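Local atomic coordinates of tRNA (cytosine(38)-C(5))-methyltransferase (Schizosaccharomyces pombe, PDB entry 6FDF), a protein that methylates carbon 5 of cytosine 38 in the anticodon loop of tRNA(Asp), using S-adenosyl-L-methionine as methyl donor, and shows no DNA-methylation activity. Residues G129-K134 with S167-L172; E120-E125 with C146-I151; E15-I20 with S102-N107. One frame throughout, in Å; residues are numbered along the deposited sequence.

Contact 1 of 3, residues G129-K134 with S167-L172; sequences GFEESK and SRWYGL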
loop_
_atom_site.group_PDB
_atom_site.type_symbol
_atom_site.label_atom_id
_atom_site.label_comp_id
_atom_site.label_asym_id
_atom_site.label_seq_id
_atom_site.Cartn_x
_atom_site.Cartn_y
_atom_site.Cartn_z
ATOM N N GLY A 129 5.112 -4.335 12.413
ATOM C CA GLY A 129 6.168 -5.201 12.872
ATOM C C GLY A 129 7.520 -4.888 12.271
ATOM O O GLY A 129 8.538 -5.345 12.798
ATOM N N PHE A 130 7.552 -4.116 11.183
ATOM C CA PHE A 130 8.823 -3.578 10.712
ATOM C C PHE A 130 9.522 -2.812 11.824
ATOM O O PHE A 130 10.753 -2.849 11.934
ATOM C CB PHE A 130 8.604 -2.673 9.497
ATOM C CG PHE A 130 9.875 -2.048 8.970
ATOM C CD1 PHE A 130 10.764 -2.788 8.207
ATOM C CD2 PHE A 130 10.184 -0.725 9.254
ATOM C CE1 PHE A 130 11.938 -2.217 7.731
ATOM C CE2 PHE A 130 11.355 -0.149 8.778
ATOM C CZ PHE A 130 12.229 -0.901 8.014
ATOM N N GLU A 131 8.749 -2.126 12.673
ATOM C CA GLU A 131 9.345 -1.238 13.666
ATOM C C GLU A 131 10.232 -1.978 14.654
ATOM O O GLU A 131 11.108 -1.357 15.265
ATOM C CB GLU A 131 8.261 -0.463 14.422
ATOM C CG GLU A 131 7.445 -1.284 15.404
ATOM C CD GLU A 131 6.385 -2.133 14.729
ATOM O OE1 GLU A 131 6.295 -2.107 13.481
ATOM O OE2 GLU A 131 5.627 -2.816 15.452
ATOM N N GLU A 132 10.033 -3.285 14.824
ATOM C CA GLU A 132 10.837 -4.079 15.741
ATOM C C GLU A 132 11.980 -4.810 15.054
ATOM O O GLU A 132 12.689 -5.574 15.717
ATOM C CB GLU A 132 9.952 -5.094 16.477
ATOM C CG GLU A 132 8.950 -4.466 17.429
ATOM C CD GLU A 132 8.086 -5.496 18.125
ATOM O OE1 GLU A 132 8.178 -6.689 17.765
ATOM O OE2 GLU A 132 7.320 -5.112 19.034
ATOM N N SER A 133 12.183 -4.596 13.757
ATOM C CA SER A 133 13.119 -5.413 13.001
ATOM C C SER A 133 14.535 -4.848 13.061
ATOM O O SER A 133 14.751 -3.666 13.336
ATOM C CB SER A 133 12.687 -5.510 11.539
ATOM O OG SER A 133 12.827 -4.254 10.882
ATOM N N LYS A 134 15.502 -5.710 12.732
ATOM C CA LYS A 134 16.886 -5.266 12.589
ATOM C C LYS A 134 17.036 -4.275 11.443
ATOM O O LYS A 134 17.841 -3.339 11.531
ATOM C CB LYS A 134 17.806 -6.474 12.384
ATOM C CG LYS A 134 17.941 -7.365 13.618
ATOM C CD LYS A 134 18.847 -8.573 13.372
ATOM C CE LYS A 134 18.096 -9.738 12.731
ATOM N NZ LYS A 134 18.002 -9.618 11.246
ATOM N N SER A 167 -3.296 -1.979 8.643
ATOM C CA SER A 167 -2.323 -1.331 9.512
ATOM C C SER A 167 -0.945 -1.413 8.881
ATOM O O SER A 167 -0.504 -2.488 8.456
ATOM C CB SER A 167 -2.319 -1.972 10.900
ATOM O OG SER A 167 -3.562 -1.765 11.547
ATOM N N ARG A 168 -0.271 -0.271 8.800
ATOM C CA ARG A 168 1.049 -0.191 8.197
ATOM C C ARG A 168 1.925 0.732 9.024
ATOM O O ARG A 168 1.437 1.673 9.653
ATOM C CB ARG A 168 0.977 0.327 6.756
ATOM C CG ARG A 168 0.240 -0.603 5.810
ATOM C CD ARG A 168 1.041 -1.887 5.661
ATOM N NE ARG A 168 0.568 -2.740 4.576
ATOM C CZ ARG A 168 -0.202 -3.812 4.741
ATOM N NH1 ARG A 168 -0.556 -4.538 3.684
ATOM N NH2 ARG A 168 -0.612 -4.163 5.954
ATOM N N TRP A 169 3.226 0.449 9.008
ATOM C CA TRP A 169 4.232 1.330 9.581
ATOM C C TRP A 169 4.640 2.372 8.553
ATOM O O TRP A 169 4.743 2.070 7.361
ATOM C CB TRP A 169 5.455 0.519 10.015
ATOM C CG TRP A 169 6.585 1.329 10.586
ATOM C CD1 TRP A 169 6.794 1.631 11.901
ATOM C CD2 TRP A 169 7.681 1.906 9.861
ATOM N NE1 TRP A 169 7.945 2.373 12.040
ATOM C CE2 TRP A 169 8.508 2.555 10.805
ATOM C CE3 TRP A 169 8.040 1.941 8.509
ATOM C CZ2 TRP A 169 9.671 3.234 10.442
ATOM C CZ3 TRP A 169 9.200 2.617 8.146
ATOM C CH2 TRP A 169 9.998 3.254 9.109
ATOM N N TYR A 170 4.869 3.599 9.022
ATOM C CA TYR A 170 5.345 4.686 8.178
ATOM C C TYR A 170 6.505 5.397 8.851
ATOM O O TYR A 170 6.452 5.688 10.052
ATOM C CB TYR A 170 4.246 5.709 7.891
ATOM C CG TYR A 170 3.048 5.132 7.196
ATOM C CD1 TYR A 170 2.975 5.099 5.814
ATOM C CD2 TYR A 170 1.961 4.659 7.931
ATOM C CE1 TYR A 170 1.859 4.593 5.173
ATOM C CE2 TYR A 170 0.851 4.145 7.299
ATOM C CZ TYR A 170 0.805 4.116 5.921
ATOM O OH TYR A 170 -0.299 3.602 5.283
ATOM N N GLY A 171 7.549 5.672 8.072
ATOM C CA GLY A 171 8.634 6.530 8.504
ATOM C C GLY A 171 8.707 7.768 7.635
ATOM O O GLY A 171 8.748 7.661 6.405
ATOM N N LEU A 172 8.671 8.940 8.258
ATOM C CA LEU A 172 8.785 10.223 7.569
ATOM C C LEU A 172 10.061 10.890 8.050
ATOM O O LEU A 172 10.238 11.083 9.258
ATOM C CB LEU A 172 7.575 11.119 7.861
ATOM C CG LEU A 172 6.274 10.894 7.084
ATOM C CD1 LEU A 172 5.700 9.507 7.325
ATOM C CD2 LEU A 172 5.254 11.959 7.460
#
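Phe130 sets one edge of its ring over the six-membered ring of Trp169, an edge-to-face pair with centroids 4.7 Å apart. The two planes stand at 54°, so the ring comes down tilted rather than upright. Its CD2 makes the closest approach, 3.5 Å from CE3 of Trp169, while CE2 lies 3.6 Å from CZ3 of the indole. Both side chains leave their backbones toward the other segment, and in each CG lies anti to the backbone N (chi1 179° for Phe130, nearly the same for Trp169), which brings the two rings together.

The indole is covered on both faces: opposite Phe130, the backbone N of Gly171, two residues further along the same strand, lies 3.4 Å above the ring plane, offset toward the rim. The pyrrole end belongs to Glu131, whose CB is 3.6 Å from CD1 of Trp169. From there the glutamate bends at chi2, and its carboxylate runs back to the start of its own segment nearly parallel to the indole. The backbone N of Gly129 meets OE1 of Glu131 there at 2.7 Å on the syn side, a bent bond of 133°. The indole N-H is satisfied elsewhere, by Glu152 on the neighbouring strand 148-155.

Past the aromatic pair, the 3-10 turn 130-132 is tied off by Ser133. Its OG bonds to the carbonyl O of Phe130 at 2.7 Å, in the carbonyl plane, and the same oxygen also accepts the backbone N of Ser133. The serine hydroxyl further caps Ala136 N as the N-cap of helix 134-145. The buried aromatic pair joins the loop following strand 121-127 to antiparallel strand 168-175. Phe130 also touches Cys85, the predicted catalytic cysteine, which places it at the active-site end of the Rossmann-like class I methyltransferase sheet.

Contact 2 of 3, residues E120-E125 with C146-I151; sequences EYILIE and CGYNLI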
loop_
_atom_site.group_PDB
_atom_site.type_symbol
_atom_site.label_atom_id
_atom_site.label_comp_id
_atom_site.label_asym_id
_atom_site.label_seq_id
_atom_site.Cartn_x
_atom_site.Cartn_y
_atom_site.Cartn_z
ATOM N N GLU A 120 16.135 15.649 0.637
ATOM C CA GLU A 120 15.663 16.403 1.785
ATOM C C GLU A 120 14.489 15.726 2.472
ATOM O O GLU A 120 14.211 16.030 3.637
ATOM C CB GLU A 120 15.307 17.827 1.354
ATOM C CG GLU A 120 16.539 18.632 0.956
ATOM C CD GLU A 120 16.219 20.043 0.501
ATOM O OE1 GLU A 120 15.028 20.408 0.460
ATOM O OE2 GLU A 120 17.169 20.788 0.179
ATOM N N TYR A 121 13.787 14.831 1.777
ATOM C CA TYR A 121 12.625 14.158 2.338
ATOM C C TYR A 121 12.634 12.695 1.927
ATOM O O TYR A 121 12.923 12.369 0.774
ATOM C CB TYR A 121 11.317 14.814 1.871
ATOM C CG TYR A 121 11.261 16.291 2.181
ATOM C CD1 TYR A 121 11.833 17.224 1.322
ATOM C CD2 TYR A 121 10.676 16.749 3.350
ATOM C CE1 TYR A 121 11.802 18.578 1.619
ATOM C CE2 TYR A 121 10.642 18.094 3.652
ATOM C CZ TYR A 121 11.201 19.001 2.783
ATOM O OH TYR A 121 11.169 20.340 3.088
ATOM N N ILE A 122 12.286 11.820 2.867
ATOM C CA ILE A 122 12.175 10.387 2.611
ATOM C C ILE A 122 10.893 9.887 3.260
ATOM O O ILE A 122 10.600 10.235 4.407
ATOM C CB ILE A 122 13.386 9.606 3.156
ATOM C CG1 ILE A 122 14.684 10.144 2.557
ATOM C CG2 ILE A 122 13.233 8.120 2.874
ATOM C CD1 ILE A 122 15.922 9.526 3.170
ATOM N N LEU A 123 10.128 9.082 2.523
ATOM C CA LEU A 123 8.918 8.442 3.026
ATOM C C LEU A 123 9.087 6.939 2.874
ATOM O O LEU A 123 9.343 6.454 1.769
ATOM C CB LEU A 123 7.684 8.915 2.258
ATOM C CG LEU A 123 6.395 8.174 2.611
ATOM C CD1 LEU A 123 6.049 8.443 4.041
ATOM C CD2 LEU A 123 5.259 8.605 1.689
ATOM N N ILE A 124 8.951 6.208 3.980
ATOM C CA ILE A 124 9.090 4.757 4.006
ATOM C C ILE A 124 7.776 4.164 4.493
ATOM O O ILE A 124 7.222 4.630 5.493
ATOM C CB ILE A 124 10.249 4.319 4.919
ATOM C CG1 ILE A 124 11.534 5.063 4.542
ATOM C CG2 ILE A 124 10.485 2.811 4.805
ATOM C CD1 ILE A 124 12.686 4.768 5.475
ATOM N N GLU A 125 7.287 3.140 3.800
ATOM C CA GLU A 125 6.083 2.424 4.208
ATOM C C GLU A 125 6.407 0.941 4.336
ATOM O O GLU A 125 7.172 0.395 3.538
ATOM C CB GLU A 125 4.946 2.642 3.197
ATOM C CG GLU A 125 3.596 2.115 3.657
ATOM C CD GLU A 125 3.243 0.766 3.056
ATOM O OE1 GLU A 125 4.105 0.152 2.398
ATOM O OE2 GLU A 125 2.086 0.333 3.233
ATOM N N CYS A 146 23.037 10.576 9.160
ATOM C CA CYS A 146 23.030 11.476 8.016
ATOM C C CYS A 146 22.190 12.727 8.253
ATOM O O CYS A 146 21.871 13.435 7.292
ATOM C CB CYS A 146 22.547 10.744 6.763
ATOM S SG CYS A 146 23.740 9.551 6.111
ATOM N N GLY A 147 21.839 13.019 9.501
ATOM C CA GLY A 147 21.230 14.293 9.829
ATOM C C GLY A 147 19.732 14.375 9.640
ATOM O O GLY A 147 19.186 15.485 9.659
ATOM N N TYR A 148 19.049 13.246 9.466
ATOM C CA TYR A 148 17.602 13.263 9.298
ATOM C C TYR A 148 16.878 13.292 10.636
ATOM O O TYR A 148 17.315 12.693 11.624
ATOM C CB TYR A 148 17.124 12.050 8.497
ATOM C CG TYR A 148 17.503 12.101 7.039
ATOM C CD1 TYR A 148 18.739 11.625 6.604
ATOM C CD2 TYR A 148 16.637 12.647 6.093
ATOM C CE1 TYR A 148 19.093 11.677 5.277
ATOM C CE2 TYR A 148 16.986 12.705 4.755
ATOM C CZ TYR A 148 18.219 12.214 4.356
ATOM O OH TYR A 148 18.592 12.260 3.035
ATOM N N ASN A 149 15.744 13.993 10.644
ATOM C CA ASN A 149 14.761 13.953 11.721
ATOM C C ASN A 149 13.682 12.964 11.292
ATOM O O ASN A 149 12.956 13.219 10.326
ATOM C CB ASN A 149 14.184 15.348 11.966
ATOM C CG ASN A 149 13.306 15.422 13.203
ATOM O OD1 ASN A 149 12.519 14.514 13.475
ATOM N ND2 ASN A 149 13.420 16.523 13.949
ATOM N N LEU A 150 13.614 11.819 11.969
ATOM C CA LEU A 150 12.700 10.738 11.612
ATOM C C LEU A 150 11.565 10.643 12.623
ATOM O O LEU A 150 11.809 10.573 13.833
ATOM C CB LEU A 150 13.440 9.399 11.537
ATOM C CG LEU A 150 12.591 8.144 11.291
ATOM C CD1 LEU A 150 12.048 8.110 9.873
ATOM C CD2 LEU A 150 13.396 6.878 11.586
ATOM N N ILE A 151 10.326 10.637 12.128
ATOM C CA ILE A 151 9.172 10.271 12.944
ATOM C C ILE A 151 8.533 9.033 12.330
ATOM O O ILE A 151 8.655 8.785 11.127
ATOM C CB ILE A 151 8.147 11.417 13.073
ATOM C CG1 ILE A 151 7.604 11.816 11.698
ATOM C CG2 ILE A 151 8.782 12.608 13.778
ATOM C CD1 ILE A 151 6.390 12.740 11.779
#
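Ile122 and Tyr148 cross at about a right angle, the aliphatic branch of one running against the phenol end of the other. They belong to two strands of the mixed methyltransferase sheet that are not neighbours: strand 168-175 runs between 121-127 and 148-155, antiparallel to both. Helix 134-145 connects the two flanking strands along the chain. No hydrogen bond joins the segments directly, and the CA atoms of Ile122 and Leu150 remain 9.0 Å apart, so the side chains meet across the face of the intervening strand.

On the isoleucine the working branch is CG1-CD1. CG1 lies anti to the carbonyl carbon (chi1 -57°), and the extended chi2 of 173° carries CD1 outward to the ring. The methyl approaches the phenol end obliquely, equally close to CE2 and CZ of Tyr148 at 3.7 Å, and it is 3.8 Å from the tyrosine OH. CG1 follows at a looser 4.1 Å from CE2.

The pair lies between the sheet and helix 134-145, under Leu143, which packs on both Ile122 and Tyr148; Leu175 of the intervening strand also touches the tyrosine ring. Where that helix ends, Gly147 takes a positive phi of 85° as the C-prime residue of a Schellman motif, with Tyr148 N bonded to Leu143 O and Gly147 N to Arg144 O. The chain thereby turns directly from helix into strand 148-155, with Tyr148 at its first position. The hydroxyl of Tyr148 is hydrogen-bonded to the backbone O of Pro119, which holds the phenol end in place. Pro119 comes just ahead of Glu120, whose own carbonyl O lies 4.5 Å from CE2 of the tyrosine.

Contact 3 of 3, residues E15-I20 with S102-N107; sequences ELYSGI and SQAFLN. With SAH (S-adenosyl-L-homocysteine), chain E.
Tyr17 reaches across to helix 103-111 with the hydroxyl end of its ring, and the protein-protein touch is confined to that tip. Its OH lies 3.6 Å from the CB of Ala104 and 3.8 Å from the CB of Phe105, over the first turn of the helix. The backbone N of Phe105 is also near, but the angle is too poor for a hydrogen bond, so the meeting is one of van der Waals contact.

The tight part lies along the cofactor product, S-adenosyl-L-homocysteine. With CG of Tyr17 beside its own backbone N (chi1 -48°), the ring extends alongside the nucleoside: the ribose O4' sits at the ring edge, in its plane, 3.4 Å from CD2 of Tyr17. The CB of Tyr17 is as close to O4', at 3.3 Å. Ala104 CB touches the exocyclic N6 of the adenine, 3.5 Å away. At the amino-acid end the backbone takes over. Ile20 N donates to the carboxylate OXT at 3.0 Å, and the ligand N bonds weakly to Tyr17 O. Gly19, with a positive phi, brings its CA to 3.4 Å from OXT.

The other side of the helix is looser: Leu106 is exposed, and Ser102 and Gln103 are poorly ordered with their side chains starting away from the tyrosine. Phe105, by contrast, is buried against Met81 and Pro83 and approaches the predicted catalytic Cys85. Asp41, Asp62 and Ile63 add hydrogen bonds to the ligand from elsewhere in the chain; the glycine-bearing turn after strand 11-16 belongs to the cofactor pocket of class I methyltransferases.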
loop_
_atom_site.group_PDB
_atom_site.type_symbol
_atom_site.label_atom_id
_atom_site.label_comp_id
_atom_site.label_asym_id
_atom_site.label_seq_id
_atom_site.Cartn_x
_atom_site.Cartn_y
_atom_site.Cartn_z
ATOM N N GLU A 15 10.630 7.221 -7.040
ATOM C CA GLU A 15 9.579 6.347 -6.514
ATOM C C GLU A 15 10.091 4.906 -6.568
ATOM O O GLU A 15 9.957 4.223 -7.582
ATOM C CB GLU A 15 8.294 6.553 -7.323
ATOM C CG GLU A 15 7.058 5.841 -6.816
ATOM C CD GLU A 15 5.842 6.143 -7.676
ATOM O OE1 GLU A 15 4.752 5.610 -7.371
ATOM O OE2 GLU A 15 5.975 6.914 -8.657
ATOM N N LEU A 16 10.694 4.457 -5.468
ATOM C CA LEU A 16 11.304 3.132 -5.397
ATOM C C LEU A 16 10.280 2.093 -4.956
ATOM O O LEU A 16 9.444 2.367 -4.087
ATOM C CB LEU A 16 12.477 3.146 -4.416
ATOM C CG LEU A 16 13.608 4.118 -4.755
ATOM C CD1 LEU A 16 14.562 4.271 -3.584
ATOM C CD2 LEU A 16 14.342 3.637 -5.996
ATOM N N TYR A 17 10.383 0.885 -5.521
ATOM C CA TYR A 17 9.390 -0.174 -5.302
ATOM C C TYR A 17 8.001 0.336 -5.695
ATOM O O TYR A 17 7.051 0.315 -4.908
ATOM C CB TYR A 17 9.380 -0.670 -3.843
ATOM C CG TYR A 17 10.715 -1.004 -3.189
ATOM C CD1 TYR A 17 11.450 -0.030 -2.516
ATOM C CD2 TYR A 17 11.205 -2.309 -3.188
ATOM C CE1 TYR A 17 12.648 -0.338 -1.886
ATOM C CE2 TYR A 17 12.412 -2.624 -2.568
ATOM C CZ TYR A 17 13.121 -1.634 -1.913
ATOM O OH TYR A 17 14.294 -1.935 -1.267
ATOM N N SER A 18 7.905 0.810 -6.941
ATOM C CA SER A 18 6.781 1.652 -7.342
ATOM C C SER A 18 5.473 0.884 -7.510
ATOM O O SER A 18 4.399 1.479 -7.366
ATOM C CB SER A 18 7.110 2.371 -8.646
ATOM O OG SER A 18 7.788 1.512 -9.547
ATOM N N GLY A 19 5.530 -0.407 -7.822
ATOM C CA GLY A 19 4.290 -1.161 -7.980
ATOM C C GLY A 19 3.414 -0.542 -9.055
ATOM O O GLY A 19 3.887 -0.180 -10.137
ATOM N N ILE A 20 2.122 -0.381 -8.759
ATOM C CA ILE A 20 1.227 0.234 -9.734
ATOM C C ILE A 20 1.115 1.734 -9.482
ATOM O O ILE A 20 0.251 2.405 -10.055
ATOM C CB ILE A 20 -0.162 -0.430 -9.731
ATOM C CG1 ILE A 20 -0.832 -0.272 -8.362
ATOM C CG2 ILE A 20 -0.061 -1.895 -10.130
ATOM C CD1 ILE A 20 -2.245 -0.825 -8.310
ATOM N N SER A 102 15.802 -8.434 0.526
ATOM C CA SER A 102 15.803 -7.356 1.502
ATOM C C SER A 102 17.189 -6.754 1.558
ATOM O O SER A 102 17.446 -5.828 2.335
ATOM C CB SER A 102 15.370 -7.869 2.879
ATOM O OG SER A 102 15.336 -6.817 3.829
ATOM N N GLN A 103 18.070 -7.304 0.724
ATOM C CA GLN A 103 19.381 -6.754 0.442
ATOM C C GLN A 103 19.214 -5.424 -0.263
ATOM O O GLN A 103 20.041 -4.520 -0.104
ATOM C CB GLN A 103 20.186 -7.741 -0.407
ATOM C CG GLN A 103 21.514 -7.220 -0.926
ATOM C CD GLN A 103 22.522 -8.335 -1.167
ATOM O OE1 GLN A 103 22.740 -8.755 -2.304
ATOM N NE2 GLN A 103 23.132 -8.825 -0.093
ATOM N N ALA A 104 18.166 -5.318 -1.087
ATOM C CA ALA A 104 17.864 -4.065 -1.766
ATOM C C ALA A 104 17.640 -2.927 -0.777
ATOM O O ALA A 104 18.136 -1.816 -0.992
ATOM C CB ALA A 104 16.628 -4.238 -2.650
ATOM N N PHE A 105 16.899 -3.165 0.313
ATOM C CA PHE A 105 16.711 -2.070 1.264
ATOM C C PHE A 105 18.023 -1.727 1.956
ATOM O O PHE A 105 18.345 -0.548 2.139
ATOM C CB PHE A 105 15.631 -2.422 2.291
ATOM C CG PHE A 105 15.381 -1.331 3.312
ATOM C CD1 PHE A 105 14.867 -0.101 2.924
ATOM C CD2 PHE A 105 15.653 -1.546 4.656
ATOM C CE1 PHE A 105 14.641 0.899 3.850
ATOM C CE2 PHE A 105 15.420 -0.552 5.597
ATOM C CZ PHE A 105 14.912 0.674 5.192
ATOM N N LEU A 106 18.820 -2.744 2.297
ATOM C CA LEU A 106 20.103 -2.476 2.931
ATOM C C LEU A 106 21.056 -1.808 1.951
ATOM O O LEU A 106 21.905 -1.004 2.359
ATOM C CB LEU A 106 20.702 -3.768 3.481
ATOM C CG LEU A 106 19.804 -4.484 4.493
ATOM C CD1 LEU A 106 20.464 -5.752 5.023
ATOM C CD2 LEU A 106 19.425 -3.541 5.631
ATOM N N ASN A 107 20.911 -2.105 0.656
ATOM C CA ASN A 107 21.713 -1.409 -0.343
ATOM C C ASN A 107 21.385 0.076 -0.362
ATOM O O ASN A 107 22.293 0.914 -0.442
ATOM C CB ASN A 107 21.503 -2.028 -1.725
ATOM C CG ASN A 107 22.353 -1.358 -2.795
ATOM O OD1 ASN A 107 23.582 -1.407 -2.747
ATOM N ND2 ASN A 107 21.697 -0.729 -3.768
HETATM N N SAH E . 4.122 0.597 -3.187
HETATM C CA SAH E . 3.743 -0.015 -4.442
HETATM C CB SAH E . 3.937 -1.533 -4.412
HETATM C CG SAH E . 5.023 -1.942 -3.419
HETATM S SD SAH E . 5.036 -3.680 -3.098
HETATM C C SAH E . 2.327 0.337 -4.773
HETATM O O SAH E . 1.724 1.131 -4.019
HETATM O OXT SAH E . 1.827 -0.174 -5.799
HETATM C "C5'" SAH E . 6.776 -3.876 -3.250
HETATM C "C4'" SAH E . 7.172 -3.748 -4.721
HETATM O "O4'" SAH E . 8.587 -3.736 -4.777
HETATM C "C3'" SAH E . 6.676 -4.904 -5.591
HETATM O "O3'" SAH E . 6.004 -4.392 -6.741
HETATM C "C2'" SAH E . 7.955 -5.607 -6.053
HETATM O "O2'" SAH E . 7.878 -6.018 -7.423
HETATM C "C1'" SAH E . 9.012 -4.524 -5.874
HETATM N N9 SAH E . 10.354 -5.030 -5.519
HETATM C C8 SAH E . 10.665 -5.947 -4.581
HETATM N N7 SAH E . 12.004 -6.152 -4.540
HETATM C C5 SAH E . 12.579 -5.358 -5.464
HETATM C C6 SAH E . 13.950 -5.083 -5.938
HETATM N N6 SAH E . 15.011 -5.721 -5.397
HETATM N N1 SAH E . 14.092 -4.172 -6.930
HETATM C C2 SAH E . 13.043 -3.530 -7.474
HETATM N N3 SAH E . 11.768 -3.732 -7.091
HETATM C C4 SAH E . 11.481 -4.626 -6.110
#

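Overall arrangement
All three contacts are buried and reach one mixed sheet, but they serve different parts of it. Contacts 1 and 2 share the antiparallel end and interlock along the chain: Gly171 N pairs with Ile124 O and Leu172 N with Ile151 O, so strand 168-175 of contact 1 lies between the two strands of contact 2. Contact 2 is apolar and remote from the annotated sites, whereas contact 1 is aromatic and borders the predicted catalytic cysteine. Contact 3, on the parallel part, is the smallest interface and shares its two segments with the bound ligand. Phe130 and Phe105, 4.0 Å apart between CZ and CE2, link it to contact 1.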